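Side-chain contact in bacterioferritin (PDB 3UOI), which probably stores iron, oxidising Fe(2+) with dioxygen at a ferroxidase centre and depositing the ferric mineral inside a hollow shell of 24 subunits: residues E58-T61 with D62-L66. Residues are numbered along the deposited sequence; the frame is centred on the assembly and turned at random.
Sequences EEIT and DRILL. With HEM (protoporphyrin IX containing Fe), chain B.
I60 and I64 meet one turn apart on the last turns of helix 40-66, in the four-helix bundle of the ferritin fold. The two side chains slant across each other, the CG2 methyl of I60 resting 3.9 Å from CD1 and 4.0 Å from CG1 of I64. A chi1 of -67° turns this I60 methyl to the side of the carbonyl carbon, where I64 lies one turn on. I64 packs on helix 7-36, while I60 touches both helices 7-36 and 116-146 and comes near E20, a predicted iron ligand. The backbone hydrogen bond from I64 N to I60 O (3.0 Å, N-H...O 163°) links the two residues. On another side of the helix, the carboxylates of E58 and D62 lie near each other without touching, 4.9 Å between E58 OE2 and D62 OD2. K32 of a second subunit forms salt bridges with E58 OE2 and D62 OD1, and R47 of that subunit also pairs with E58 OE2, which probably offsets the like charges. With CG anti to its N (chi1 170°) and an extended chain, E58 reaches the haem at the dimer interface. T61 OG1 hydrogen-bonds to A57 O and to the hydroxyl of Y73. At the haem edge, E58 OE1 sits 3.1 Å from the methyl carbon CMD.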
# COMPACT_ATOMS: atom_id res chain seq x y z
N GLU A 58 -1.99 -36.20 26.37
CA GLU A 58 -2.48 -36.51 25.03
C GLU A 58 -1.47 -37.32 24.23
O GLU A 58 -1.82 -38.24 23.58
CB GLU A 58 -2.80 -35.25 24.26
CG GLU A 58 -3.11 -35.45 22.79
CD GLU A 58 -3.84 -34.29 22.14
OE1 GLU A 58 -3.73 -33.19 22.61
OE2 GLU A 58 -4.51 -34.51 21.15
N GLU A 59 -0.22 -36.97 24.30
CA GLU A 59 0.78 -37.69 23.54
C GLU A 59 0.87 -39.15 23.94
O GLU A 59 0.91 -40.00 23.11
CB GLU A 59 2.11 -36.97 23.58
CG GLU A 59 1.99 -35.66 22.87
CD GLU A 59 3.20 -34.79 22.85
OE1 GLU A 59 4.33 -35.26 22.99
OE2 GLU A 59 3.00 -33.60 22.65
N ILE A 60 0.85 -39.41 25.23
CA ILE A 60 0.89 -40.80 25.71
C ILE A 60 -0.34 -41.55 25.27
O ILE A 60 -0.28 -42.69 24.87
CB ILE A 60 1.08 -40.89 27.22
CG1 ILE A 60 2.44 -40.39 27.59
CG2 ILE A 60 1.01 -42.25 27.70
CD1 ILE A 60 2.52 -39.74 28.91
N THR A 61 -1.46 -40.86 25.31
CA THR A 61 -2.71 -41.43 24.94
C THR A 61 -2.70 -41.97 23.52
O THR A 61 -3.15 -43.03 23.31
CB THR A 61 -3.83 -40.41 25.08
OG1 THR A 61 -3.81 -39.91 26.40
CG2 THR A 61 -5.15 -41.05 24.80
N ASP A 62 -2.12 -41.22 22.58
CA ASP A 62 -1.98 -41.60 21.19
C ASP A 62 -1.07 -42.83 21.12
O ASP A 62 -1.30 -43.69 20.35
CB ASP A 62 -1.28 -40.52 20.34
CG ASP A 62 -2.07 -39.25 20.15
OD1 ASP A 62 -3.25 -39.29 20.17
OD2 ASP A 62 -1.47 -38.22 19.94
N ARG A 63 -0.00 -42.85 21.90
CA ARG A 63 0.93 -43.97 21.85
C ARG A 63 0.25 -45.28 22.28
O ARG A 63 0.38 -46.27 21.64
CB ARG A 63 2.19 -43.67 22.68
CG ARG A 63 3.39 -44.51 22.46
CD ARG A 63 3.87 -44.64 21.01
NE ARG A 63 4.62 -45.88 20.81
CZ ARG A 63 4.88 -46.48 19.67
NH1 ARG A 63 4.52 -45.98 18.55
NH2 ARG A 63 5.56 -47.60 19.69
N ILE A 64 -0.51 -45.21 23.34
CA ILE A 64 -1.21 -46.33 23.90
C ILE A 64 -2.21 -46.85 22.91
O ILE A 64 -2.32 -48.02 22.73
CB ILE A 64 -1.92 -45.92 25.22
CG1 ILE A 64 -0.92 -45.43 26.29
CG2 ILE A 64 -2.80 -46.99 25.70
CD1 ILE A 64 -1.49 -45.29 27.54
N LEU A 65 -2.94 -45.94 22.28
CA LEU A 65 -3.90 -46.30 21.29
C LEU A 65 -3.26 -46.95 20.06
O LEU A 65 -3.67 -47.94 19.66
CB LEU A 65 -4.83 -45.15 20.95
CG LEU A 65 -5.84 -44.66 21.98
CD1 LEU A 65 -6.72 -43.52 21.38
CD2 LEU A 65 -6.69 -45.80 22.53
N LEU A 66 -2.19 -46.41 19.54
CA LEU A 66 -1.57 -47.01 18.39
C LEU A 66 -1.11 -48.46 18.71
O LEU A 66 -1.07 -49.26 17.87
CB LEU A 66 -0.46 -46.15 17.82
CG LEU A 66 0.19 -46.38 16.46
CD1 LEU A 66 0.76 -45.13 16.05
CD2 LEU A 66 1.29 -47.40 16.45
CHA HEM B . -6.38 -26.75 26.99
CHB HEM B . -8.22 -26.59 31.43
CHC HEM B . -7.80 -31.39 31.70
CHD HEM B . -6.17 -31.62 27.16
C1A HEM B . -7.06 -26.28 28.09
C2A HEM B . -7.73 -25.01 28.26
C3A HEM B . -8.21 -24.99 29.52
C4A HEM B . -7.89 -26.21 30.15
CMA HEM B . -9.02 -23.89 30.22
CAA HEM B . -7.79 -23.93 27.14
CBA HEM B . -8.57 -24.55 25.96
CGA HEM B . -9.63 -23.66 25.32
O1A HEM B . -10.62 -24.16 24.68
O2A HEM B . -9.49 -22.41 25.44
C1B HEM B . -8.21 -27.89 31.93
C2B HEM B . -8.49 -28.28 33.30
C3B HEM B . -8.40 -29.60 33.38
C4B HEM B . -8.03 -30.08 32.05
CMB HEM B . -8.89 -27.36 34.49
CAB HEM B . -8.65 -30.38 34.71
CBB HEM B . -8.26 -31.64 34.85
C1C HEM B . -7.33 -31.92 30.51
C2C HEM B . -6.98 -33.32 30.26
C3C HEM B . -6.56 -33.37 28.98
C4C HEM B . -6.55 -32.02 28.42
CMC HEM B . -7.12 -34.49 31.28
CAC HEM B . -6.09 -34.59 28.20
CBC HEM B . -5.33 -34.33 27.14
C1D HEM B . -6.00 -30.33 26.74
C2D HEM B . -5.34 -29.95 25.52
C3D HEM B . -5.43 -28.44 25.50
C4D HEM B . -6.11 -28.07 26.68
CMD HEM B . -4.75 -30.89 24.41
CAD HEM B . -4.94 -27.47 24.45
CBD HEM B . -3.44 -27.34 24.68
CGD HEM B . -2.98 -26.25 23.75
O1D HEM B . -3.74 -25.26 23.54
O2D HEM B . -1.86 -26.40 23.22
NA HEM B . -7.17 -26.95 29.27
NB HEM B . -7.91 -29.00 31.18
NC HEM B . -7.04 -31.21 29.36
ND HEM B . -6.40 -29.22 27.46
FE HEM B . -7.07 -29.13 29.26